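Local coordinates for Tle cognate immunity protein 4 C-terminal domain-containing protein (Pseudomonas aeruginosa PAO1, PDB 4R1D), which binds the lipase effector Tle4 of the H2 type VI secretion system and probably inhibits it, protecting the cell from its own toxin, at residues B[54-57]-B[58-61]; B[83-86]-B[87-91]; B[119-122]-B[123-127]. All coordinates share one frame; numbering follows the deposited sequence.

Contact 1. Residues B[54-57]-B[58-61]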
ATOM      1  N   GLN B  54     -27.095  14.191   5.820  1.00 24.73           N
ATOM      2  CA  GLN B  54     -27.105  14.871   7.105  1.00 24.80           C
ATOM      3  C   GLN B  54     -25.767  14.778   7.837  1.00 25.11           C
ATOM      4  O   GLN B  54     -25.396  15.688   8.573  1.00 29.88           O
ATOM      5  CB  GLN B  54     -28.273  14.397   7.976  1.00 30.28           C
ATOM      6  CG  GLN B  54     -29.652  14.811   7.431  1.00 31.66           C
ATOM      7  CD  GLN B  54     -29.809  16.329   7.243  1.00 40.49           C
ATOM      8  OE1 GLN B  54     -29.467  17.123   8.127  1.00 42.94           O
ATOM      9  NE2 GLN B  54     -30.330  16.732   6.083  1.00 28.83           N
ATOM     10  N   GLU B  55     -25.033  13.691   7.633  1.00 24.24           N
ATOM     11  CA  GLU B  55     -23.695  13.589   8.198  1.00 25.73           C
ATOM     12  C   GLU B  55     -22.794  14.641   7.573  1.00 24.48           C
ATOM     13  O   GLU B  55     -22.069  15.344   8.275  1.00 24.67           O
ATOM     14  CB  GLU B  55     -23.090  12.202   7.966  1.00 31.16           C
ATOM     15  CG  GLU B  55     -23.785  11.081   8.711  1.00 29.50           C
ATOM     16  CD  GLU B  55     -23.121   9.739   8.483  1.00 35.93           C
ATOM     17  OE1 GLU B  55     -22.089   9.690   7.778  1.00 39.88           O
ATOM     18  OE2 GLU B  55     -23.627   8.730   9.014  1.00 50.85           O
ATOM     19  N   TRP B  56     -22.834  14.730   6.249  1.00 23.30           N
ATOM     20  CA  TRP B  56     -22.011  15.690   5.521  1.00 20.91           C
ATOM     21  C   TRP B  56     -22.307  17.109   5.987  1.00 25.46           C
ATOM     22  O   TRP B  56     -21.403  17.929   6.131  1.00 22.74           O
ATOM     23  CB  TRP B  56     -22.268  15.602   4.016  1.00 20.80           C
ATOM     24  CG  TRP B  56     -21.518  14.512   3.291  1.00 23.09           C
ATOM     25  CD1 TRP B  56     -22.061  13.488   2.569  1.00 24.65           C
ATOM     26  CD2 TRP B  56     -20.100  14.360   3.199  1.00 19.50           C
ATOM     27  NE1 TRP B  56     -21.067  12.702   2.034  1.00 23.11           N
ATOM     28  CE2 TRP B  56     -19.852  13.218   2.407  1.00 24.76           C
ATOM     29  CE3 TRP B  56     -19.013  15.077   3.706  1.00 21.19           C
ATOM     30  CZ2 TRP B  56     -18.567  12.776   2.120  1.00 22.89           C
ATOM     31  CZ3 TRP B  56     -17.738  14.634   3.416  1.00 23.45           C
ATOM     32  CH2 TRP B  56     -17.525  13.498   2.628  1.00 21.99           C
ATOM     33  N   ARG B  57     -23.582  17.396   6.210  1.00 23.51           N
ATOM     34  CA  ARG B  57     -23.994  18.741   6.606  1.00 24.36           C
ATOM     35  C   ARG B  57     -23.417  19.180   7.958  1.00 24.46           C
ATOM     36  O   ARG B  57     -23.353  20.381   8.243  1.00 27.78           O
ATOM     37  CB  ARG B  57     -25.525  18.878   6.561  1.00 22.55           C
ATOM     38  CG  ARG B  57     -26.086  19.061   5.147  1.00 23.25           C
ATOM     39  CD  ARG B  57     -27.616  18.917   5.134  1.00 21.83           C
ATOM     40  NE  ARG B  57     -28.197  19.158   3.817  1.00 25.41           N
ATOM     41  CZ  ARG B  57     -28.481  20.371   3.342  1.00 28.40           C
ATOM     42  NH1 ARG B  57     -28.214  21.442   4.072  1.00 24.74           N
ATOM     43  NH2 ARG B  57     -29.022  20.516   2.140  1.00 29.76           N
ATOM     44  N   THR B  58     -22.972  18.221   8.773  1.00 22.24           N
ATOM     45  CA  THR B  58     -22.363  18.543  10.061  1.00 24.53           C
ATOM     46  C   THR B  58     -20.865  18.808   9.937  1.00 27.17           C
ATOM     47  O   THR B  58     -20.243  19.322  10.863  1.00 25.66           O
ATOM     48  CB  THR B  58     -22.550  17.419  11.108  1.00 25.60           C
ATOM     49  OG1 THR B  58     -21.826  16.246  10.708  1.00 24.48           O
ATOM     50  CG2 THR B  58     -24.027  17.089  11.303  1.00 31.46           C
ATOM     51  N   GLN B  59     -20.284  18.449   8.798  1.00 25.71           N
ATOM     52  CA  GLN B  59     -18.838  18.535   8.650  1.00 21.50           C
ATOM     53  C   GLN B  59     -18.385  19.850   8.043  1.00 24.19           C
ATOM     54  O   GLN B  59     -19.111  20.483   7.280  1.00 21.45           O
ATOM     55  CB  GLN B  59     -18.297  17.320   7.889  1.00 20.06           C
ATOM     56  CG  GLN B  59     -18.556  16.020   8.641  1.00 26.57           C
ATOM     57  CD  GLN B  59     -18.261  14.783   7.820  1.00 25.82           C
ATOM     58  OE1 GLN B  59     -17.435  14.807   6.907  1.00 31.53           O
ATOM     59  NE2 GLN B  59     -18.946  13.686   8.140  1.00 34.34           N
ATOM     60  N   ARG B  60     -17.180  20.263   8.416  1.00 23.73           N
ATOM     61  CA  ARG B  60     -16.665  21.570   8.041  1.00 23.09           C
ATOM     62  C   ARG B  60     -15.359  21.475   7.272  1.00 25.65           C
ATOM     63  O   ARG B  60     -14.438  20.779   7.683  1.00 25.59           O
ATOM     64  CB  ARG B  60     -16.449  22.412   9.298  1.00 26.74           C
ATOM     65  CG  ARG B  60     -17.728  22.704  10.052  1.00 26.50           C
ATOM     66  CD  ARG B  60     -18.686  23.516   9.200  1.00 22.97           C
ATOM     67  NE  ARG B  60     -19.954  23.751   9.882  1.00 23.42           N
ATOM     68  CZ  ARG B  60     -21.071  23.064   9.656  1.00 29.87           C
ATOM     69  NH1 ARG B  60     -21.089  22.101   8.748  1.00 24.04           N
ATOM     70  NH2 ARG B  60     -22.179  23.350  10.330  1.00 33.73           N
ATOM     71  N   HIS B  61     -15.296  22.195   6.158  1.00 22.31           N
ATOM     72  CA  HIS B  61     -14.062  22.401   5.419  1.00 23.17           C
ATOM     73  C   HIS B  61     -13.188  23.305   6.278  1.00 29.13           C
ATOM     74  O   HIS B  61     -13.696  24.001   7.161  1.00 27.51           O
ATOM     75  CB  HIS B  61     -14.393  23.066   4.086  1.00 25.48           C
ATOM     76  CG  HIS B  61     -13.226  23.222   3.163  1.00 24.58           C
ATOM     77  ND1 HIS B  61     -13.005  22.383   2.091  1.00 25.72           N
ATOM     78  CD2 HIS B  61     -12.239  24.149   3.125  1.00 22.58           C
ATOM     79  CE1 HIS B  61     -11.923  22.778   1.443  1.00 22.02           C
ATOM     80  NE2 HIS B  61     -11.440  23.849   2.050  1.00 28.08           N
TER
HETATM   81  O   HOH W   1     -25.204  22.340   9.582  1.00 32.29           O
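T58 turns back on E55 where helix 42-58 runs out, and its hydroxyl makes the shortest bond here, OG1 to E55 O at 2.6 Å. With chi1 at 66°, OG1 sits between the backbone N and the carbonyl carbon, which lets it meet E55 O in the carbonyl plane, on a lone pair. The backbone N of T58 reaches the same oxygen from above that plane, at 3.1 Å, so two donors grip E55 O. A threonine suits this place because its hydroxyl serves one carbonyl while its methyl CG2 lies beside another, 3.4 Å from Q54 O. The tight part continues with Q59 N, which donates to W56 O at 2.9 Å. The extended Q59 side chain returns along the helix, bringing OE1 to 3.5 Å from W56 CZ3, with the amide and indole planes turned 48° apart; both side chains also touch M67, and W56 leans on F68.

The solvent side is looser. R60, bent at chi2, swings NH1 back to R57 O at 2.9 Å in an almost straight bond (171°), with the oxygen at the edge of the guanidinium, in its plane. NH1 also donates to Q59 O, and water 1 joins R57 O to R60 NH2, so a long, flexible arginine answers the R57 carbonyl at the end of the helix and that of Q59 in the loop beyond. R57 points its guanidinium to a salt bridge with E53. Successive i to i+3 backbone bonds, aided by threonine and arginine side chains, are typical of the C-terminal end of an alpha helix.

Contact 2. Residues B[83-86]-B[87-91]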
ATOM      1  N   SER B  83     -19.984  16.624  -2.285  1.00 17.58           N
ATOM      2  CA  SER B  83     -19.280  17.207  -1.149  1.00 15.11           C
ATOM      3  C   SER B  83     -17.863  17.531  -1.584  1.00 17.28           C
ATOM      4  O   SER B  83     -17.422  17.061  -2.625  1.00 15.89           O
ATOM      5  CB  SER B  83     -19.267  16.230   0.037  1.00 20.15           C
ATOM      6  OG  SER B  83     -18.597  15.019  -0.301  1.00 20.57           O
ATOM      7  N   TRP B  84     -17.154  18.351  -0.812  1.00 20.82           N
ATOM      8  CA  TRP B  84     -15.717  18.522  -1.035  1.00 18.00           C
ATOM      9  C   TRP B  84     -15.006  17.184  -0.825  1.00 20.14           C
ATOM     10  O   TRP B  84     -15.395  16.406   0.037  1.00 20.07           O
ATOM     11  CB  TRP B  84     -15.146  19.586  -0.092  1.00 20.72           C
ATOM     12  CG  TRP B  84     -15.468  20.978  -0.551  1.00 19.26           C
ATOM     13  CD1 TRP B  84     -16.252  21.895   0.090  1.00 23.98           C
ATOM     14  CD2 TRP B  84     -15.024  21.602  -1.759  1.00 21.90           C
ATOM     15  NE1 TRP B  84     -16.320  23.058  -0.648  1.00 24.18           N
ATOM     16  CE2 TRP B  84     -15.575  22.901  -1.788  1.00 22.62           C
ATOM     17  CE3 TRP B  84     -14.216  21.190  -2.824  1.00 17.92           C
ATOM     18  CZ2 TRP B  84     -15.336  23.786  -2.833  1.00 23.98           C
ATOM     19  CZ3 TRP B  84     -13.979  22.074  -3.859  1.00 25.06           C
ATOM     20  CH2 TRP B  84     -14.538  23.356  -3.856  1.00 26.24           C
ATOM     21  N   SER B  85     -13.956  16.919  -1.600  1.00 18.85           N
ATOM     22  CA  SER B  85     -13.277  15.624  -1.508  1.00 17.18           C
ATOM     23  C   SER B  85     -12.401  15.483  -0.260  1.00 17.35           C
ATOM     24  O   SER B  85     -11.986  14.376   0.093  1.00 19.88           O
ATOM     25  CB  SER B  85     -12.461  15.346  -2.768  1.00 19.68           C
ATOM     26  OG  SER B  85     -11.423  16.285  -2.899  1.00 17.59           O
ATOM     27  N   SER B  86     -12.107  16.602   0.396  1.00 16.57           N
ATOM     28  CA  SER B  86     -11.451  16.597   1.701  1.00 21.49           C
ATOM     29  C   SER B  86     -11.674  17.938   2.367  1.00 23.77           C
ATOM     30  O   SER B  86     -12.203  18.864   1.752  1.00 17.51           O
ATOM     31  CB  SER B  86      -9.945  16.356   1.584  1.00 19.20           C
ATOM     32  OG  SER B  86      -9.274  17.578   1.320  1.00 20.71           O
ATOM     33  N   GLU B  87     -11.240  18.051   3.616  1.00 19.95           N
ATOM     34  CA  GLU B  87     -11.442  19.292   4.345  1.00 22.49           C
ATOM     35  C   GLU B  87     -10.503  20.414   3.918  1.00 21.07           C
ATOM     36  O   GLU B  87     -10.582  21.523   4.453  1.00 22.64           O
ATOM     37  CB  GLU B  87     -11.395  19.042   5.854  1.00 26.11           C
ATOM     38  CG  GLU B  87     -12.540  18.146   6.299  1.00 22.84           C
ATOM     39  CD  GLU B  87     -12.587  17.912   7.793  1.00 28.08           C
ATOM     40  OE1 GLU B  87     -11.663  18.365   8.506  1.00 29.75           O
ATOM     41  OE2 GLU B  87     -13.559  17.268   8.247  1.00 29.63           O
ATOM     42  N   VAL B  88      -9.615  20.137   2.966  1.00 19.63           N
ATOM     43  CA  VAL B  88      -8.795  21.201   2.379  1.00 18.56           C
ATOM     44  C   VAL B  88      -8.833  21.218   0.856  1.00 22.53           C
ATOM     45  O   VAL B  88      -8.103  21.982   0.218  1.00 24.86           O
ATOM     46  CB  VAL B  88      -7.325  21.152   2.844  1.00 21.04           C
ATOM     47  CG1 VAL B  88      -7.250  21.257   4.367  1.00 22.54           C
ATOM     48  CG2 VAL B  88      -6.634  19.890   2.324  1.00 21.24           C
ATOM     49  N   ALA B  89      -9.696  20.396   0.271  1.00 19.79           N
ATOM     50  CA  ALA B  89      -9.810  20.325  -1.185  1.00 19.35           C
ATOM     51  C   ALA B  89     -10.235  21.663  -1.783  1.00 17.07           C
ATOM     52  O   ALA B  89     -11.003  22.401  -1.175  1.00 20.46           O
ATOM     53  CB  ALA B  89     -10.806  19.232  -1.587  1.00 18.93           C
ATOM     54  N   SER B  90      -9.741  21.966  -2.976  1.00 18.18           N
ATOM     55  CA  SER B  90     -10.175  23.166  -3.688  1.00 22.50           C
ATOM     56  C   SER B  90     -10.471  22.892  -5.161  1.00 22.00           C
ATOM     57  O   SER B  90     -11.094  23.716  -5.842  1.00 22.02           O
ATOM     58  CB  SER B  90      -9.123  24.268  -3.564  1.00 20.11           C
ATOM     59  OG  SER B  90      -7.948  23.917  -4.259  1.00 23.95           O
ATOM     60  N   LYS B  91     -10.031  21.741  -5.664  1.00 18.13           N
ATOM     61  CA  LYS B  91     -10.184  21.458  -7.091  1.00 20.63           C
ATOM     62  C   LYS B  91     -11.068  20.258  -7.413  1.00 19.29           C
ATOM     63  O   LYS B  91     -11.450  20.055  -8.574  1.00 19.77           O
ATOM     64  CB  LYS B  91      -8.819  21.287  -7.738  1.00 23.02           C
ATOM     65  CG  LYS B  91      -7.889  22.443  -7.408  1.00 24.05           C
ATOM     66  CD  LYS B  91      -6.638  22.414  -8.259  1.00 29.86           C
ATOM     67  CE  LYS B  91      -5.776  23.657  -8.014  1.00 35.91           C
ATOM     68  NZ  LYS B  91      -4.893  23.526  -6.815  1.00 31.99           N
TER
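The OG of S86 takes a bond from V88 N, at 3.1 Å and 159°, and is held weakly from outside by the hydroxyl of S410 in the Tle4 chain. A serine hydroxyl accepting from the N-H two residues on is an ST turn, here set within a type I beta turn from S86 to A89, in the loop that joins the antiparallel hairpin strands 79-84 and 92-100. Serine fits the first place because its short side chain, with chi1 at 84°, brings OG back to V88 N-H. The backbone closure is slacker: A89 N to S86 O is a weak bond of 3.3 Å.

Past the turn the chain bends back over the end of the first strand. A89, small enough to be buried there, lays its CB 3.3 Å from S85 OG and 4.1 Å from W84 CE3. The hydroxyl of S85 finds its stronger partner in T92, a side-chain bridge across the hairpin. The A89 methyl supplies the apolar contact with W84, which also meets the rings of H61 and Y93.

The far side of the loop faces Tle4. D406 of that chain accepts from both S90 N and K91 N, and K91 NZ forms a salt bridge with E405 of Tle4, a reach for which the long lysine chain is well suited. The loop is therefore held between the indole and the bound lipase. On the indole side, A89 O lies over one ring face, 3.8 Å above the plane and displaced toward the rim, while S90 C comes to 3.8 Å from W84 CZ3.

Contact 3. Residues B[119-122]-B[123-127]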
ATOM      1  N   GLU B 119     -17.869  19.669 -13.441  1.00 21.66           N
ATOM      2  CA  GLU B 119     -19.101  19.269 -12.775  1.00 22.41           C
ATOM      3  C   GLU B 119     -20.255  18.937 -13.723  1.00 26.23           C
ATOM      4  O   GLU B 119     -20.929  17.922 -13.549  1.00 22.61           O
ATOM      5  CB  GLU B 119     -19.556  20.312 -11.753  1.00 25.06           C
ATOM      6  CG  GLU B 119     -20.772  19.844 -10.951  1.00 26.70           C
ATOM      7  CD  GLU B 119     -21.290  20.871  -9.963  1.00 31.16           C
ATOM      8  OE1 GLU B 119     -20.606  21.891  -9.728  1.00 33.60           O
ATOM      9  OE2 GLU B 119     -22.394  20.659  -9.421  1.00 29.78           O
ATOM     10  N   GLN B 120     -20.500  19.800 -14.702  1.00 27.26           N
ATOM     11  CA  GLN B 120     -21.609  19.588 -15.631  1.00 28.98           C
ATOM     12  C   GLN B 120     -21.411  18.291 -16.404  1.00 26.88           C
ATOM     13  O   GLN B 120     -22.368  17.556 -16.664  1.00 26.33           O
ATOM     14  CB  GLN B 120     -21.727  20.751 -16.621  1.00 33.99           C
ATOM     15  CG  GLN B 120     -21.990  22.106 -15.993  1.00 44.93           C
ATOM     16  CD  GLN B 120     -21.765  23.248 -16.978  1.00 56.60           C
ATOM     17  OE1 GLN B 120     -20.657  23.785 -17.082  1.00 54.14           O
ATOM     18  NE2 GLN B 120     -22.812  23.614 -17.713  1.00 52.51           N
ATOM     19  N   HIS B 121     -20.167  18.025 -16.788  1.00 25.20           N
ATOM     20  CA  HIS B 121     -19.845  16.811 -17.523  1.00 24.49           C
ATOM     21  C   HIS B 121     -20.124  15.573 -16.678  1.00 24.46           C
ATOM     22  O   HIS B 121     -20.722  14.607 -17.153  1.00 24.40           O
ATOM     23  CB  HIS B 121     -18.387  16.813 -17.975  1.00 28.73           C
ATOM     24  CG  HIS B 121     -17.981  15.548 -18.663  1.00 26.26           C
ATOM     25  ND1 HIS B 121     -18.592  15.103 -19.816  1.00 31.42           N
ATOM     26  CD2 HIS B 121     -17.051  14.618 -18.346  1.00 27.62           C
ATOM     27  CE1 HIS B 121     -18.045  13.959 -20.186  1.00 33.00           C
ATOM     28  NE2 HIS B 121     -17.108  13.644 -19.312  1.00 34.43           N
ATOM     29  N   ALA B 122     -19.683  15.604 -15.426  1.00 21.67           N
ATOM     30  CA  ALA B 122     -19.973  14.505 -14.499  1.00 20.76           C
ATOM     31  C   ALA B 122     -21.481  14.291 -14.375  1.00 23.44           C
ATOM     32  O   ALA B 122     -21.966  13.156 -14.381  1.00 23.49           O
ATOM     33  CB  ALA B 122     -19.371  14.794 -13.133  1.00 19.33           C
ATOM     34  N   VAL B 123     -22.229  15.383 -14.258  1.00 24.31           N
ATOM     35  CA  VAL B 123     -23.679  15.281 -14.142  1.00 23.40           C
ATOM     36  C   VAL B 123     -24.284  14.562 -15.350  1.00 23.03           C
ATOM     37  O   VAL B 123     -25.104  13.659 -15.191  1.00 25.40           O
ATOM     38  CB  VAL B 123     -24.349  16.657 -13.912  1.00 21.81           C
ATOM     39  CG1 VAL B 123     -25.851  16.546 -14.046  1.00 24.09           C
ATOM     40  CG2 VAL B 123     -23.987  17.197 -12.535  1.00 23.32           C
ATOM     41  N   GLU B 124     -23.858  14.929 -16.553  1.00 19.12           N
ATOM     42  CA  GLU B 124     -24.397  14.294 -17.755  1.00 27.12           C
ATOM     43  C   GLU B 124     -24.094  12.792 -17.785  1.00 25.27           C
ATOM     44  O   GLU B 124     -24.923  11.993 -18.225  1.00 22.49           O
ATOM     45  CB  GLU B 124     -23.885  14.974 -19.030  1.00 25.97           C
ATOM     46  CG  GLU B 124     -24.333  14.284 -20.311  1.00 34.41           C
ATOM     47  CD  GLU B 124     -25.850  14.117 -20.396  1.00 41.18           C
ATOM     48  OE1 GLU B 124     -26.592  14.992 -19.886  1.00 34.58           O
ATOM     49  OE2 GLU B 124     -26.299  13.102 -20.973  1.00 35.89           O
ATOM     50  N   ILE B 125     -22.913  12.408 -17.309  1.00 22.35           N
ATOM     51  CA  ILE B 125     -22.557  10.993 -17.248  1.00 23.48           C
ATOM     52  C   ILE B 125     -23.517  10.217 -16.335  1.00 17.95           C
ATOM     53  O   ILE B 125     -23.977   9.135 -16.695  1.00 23.12           O
ATOM     54  CB  ILE B 125     -21.086  10.783 -16.804  1.00 22.45           C
ATOM     55  CG1 ILE B 125     -20.128  11.211 -17.918  1.00 22.29           C
ATOM     56  CG2 ILE B 125     -20.842   9.324 -16.453  1.00 19.84           C
ATOM     57  CD1 ILE B 125     -18.669  11.246 -17.492  1.00 28.19           C
ATOM     58  N   SER B 126     -23.818  10.779 -15.164  1.00 19.26           N
ATOM     59  CA  SER B 126     -24.748  10.155 -14.227  1.00 21.19           C
ATOM     60  C   SER B 126     -26.179  10.149 -14.764  1.00 25.08           C
ATOM     61  O   SER B 126     -26.900   9.173 -14.584  1.00 21.01           O
ATOM     62  CB  SER B 126     -24.691  10.839 -12.863  1.00 22.40           C
ATOM     63  OG  SER B 126     -23.497  10.483 -12.175  1.00 21.02           O
ATOM     64  N   ARG B 127     -26.586  11.236 -15.413  1.00 23.02           N
ATOM     65  CA  ARG B 127     -27.881  11.264 -16.097  1.00 28.48           C
ATOM     66  C   ARG B 127     -27.980  10.105 -17.080  1.00 23.54           C
ATOM     67  O   ARG B 127     -28.981   9.383 -17.121  1.00 24.82           O
ATOM     68  CB  ARG B 127     -28.074  12.567 -16.882  1.00 29.14           C
ATOM     69  CG  ARG B 127     -27.707  13.846 -16.153  1.00 32.13           C
ATOM     70  CD  ARG B 127     -28.907  14.526 -15.537  1.00 34.10           C
ATOM     71  NE  ARG B 127     -30.056  14.588 -16.437  1.00 39.44           N
ATOM     72  CZ  ARG B 127     -31.284  14.901 -16.031  1.00 34.94           C
ATOM     73  NH1 ARG B 127     -31.497  15.193 -14.757  1.00 29.71           N
ATOM     74  NH2 ARG B 127     -32.295  14.926 -16.889  1.00 36.72           N
TER
HETATM   75  O   HOH W   2     -20.906  10.954 -13.188  1.00 19.36           O
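I125 lies one helical turn after H121 and crosses obliquely over its imidazole. Its CB starts 3.5 Å from A122 O, beside the helix backbone. With chi1 at -71°, CG1 is placed 3.5 Å from H121 O and over one face of the imidazole, toward the ring's rim. The extended chi2 (171°) then carries CD1 over the same face, above H121 NE2, at 3.4 Å from that atom. H121 helps by setting CG anti to its own backbone N (chi1 176°), and its NE2 hydrogen-bonds to G395 O of the Tle4 chain. A flat ring with a polar end suits this spot, since one group meets both the isoleucine and the lipase.

Beneath the side chains, I125 N donates to H121 O at 3.1 Å, and V123, E124 and S126 repeat this bond with the residue four before. V123 CG2 lies 3.3 Å from E119 O. Water 2 links A122 O, 2.7 Å away, to S126 OG, giving the carbonyl a second partner. Small A122 and S126 fit closely against strand 107-115, through V114 and W110. This is the opening of an amphipathic alpha helix packed on a beta sheet, with H121 at the interface with Tle4.

Following the chain from the N terminus, contact 1 closes the turn at the end of helix 42-58, contact 2 closes the hairpin loop between strands 79-84 and 92-100, and contact 3 spans the first turns of helix 119-132, reached after strand 107-115. All are local and come in series, so none nests in or crosses another. Contacts 1 and 2 nevertheless touch in space, their centres about 12 Å apart: R60 O lies 3.4 Å from E87 CD, and W56 CZ2 lies 3.3 Å from S83 OG, tying the helix exit to the hairpin. Contact 3 stands apart, its nearest atoms about 8 Å from contact 2, yet both reach Tle4.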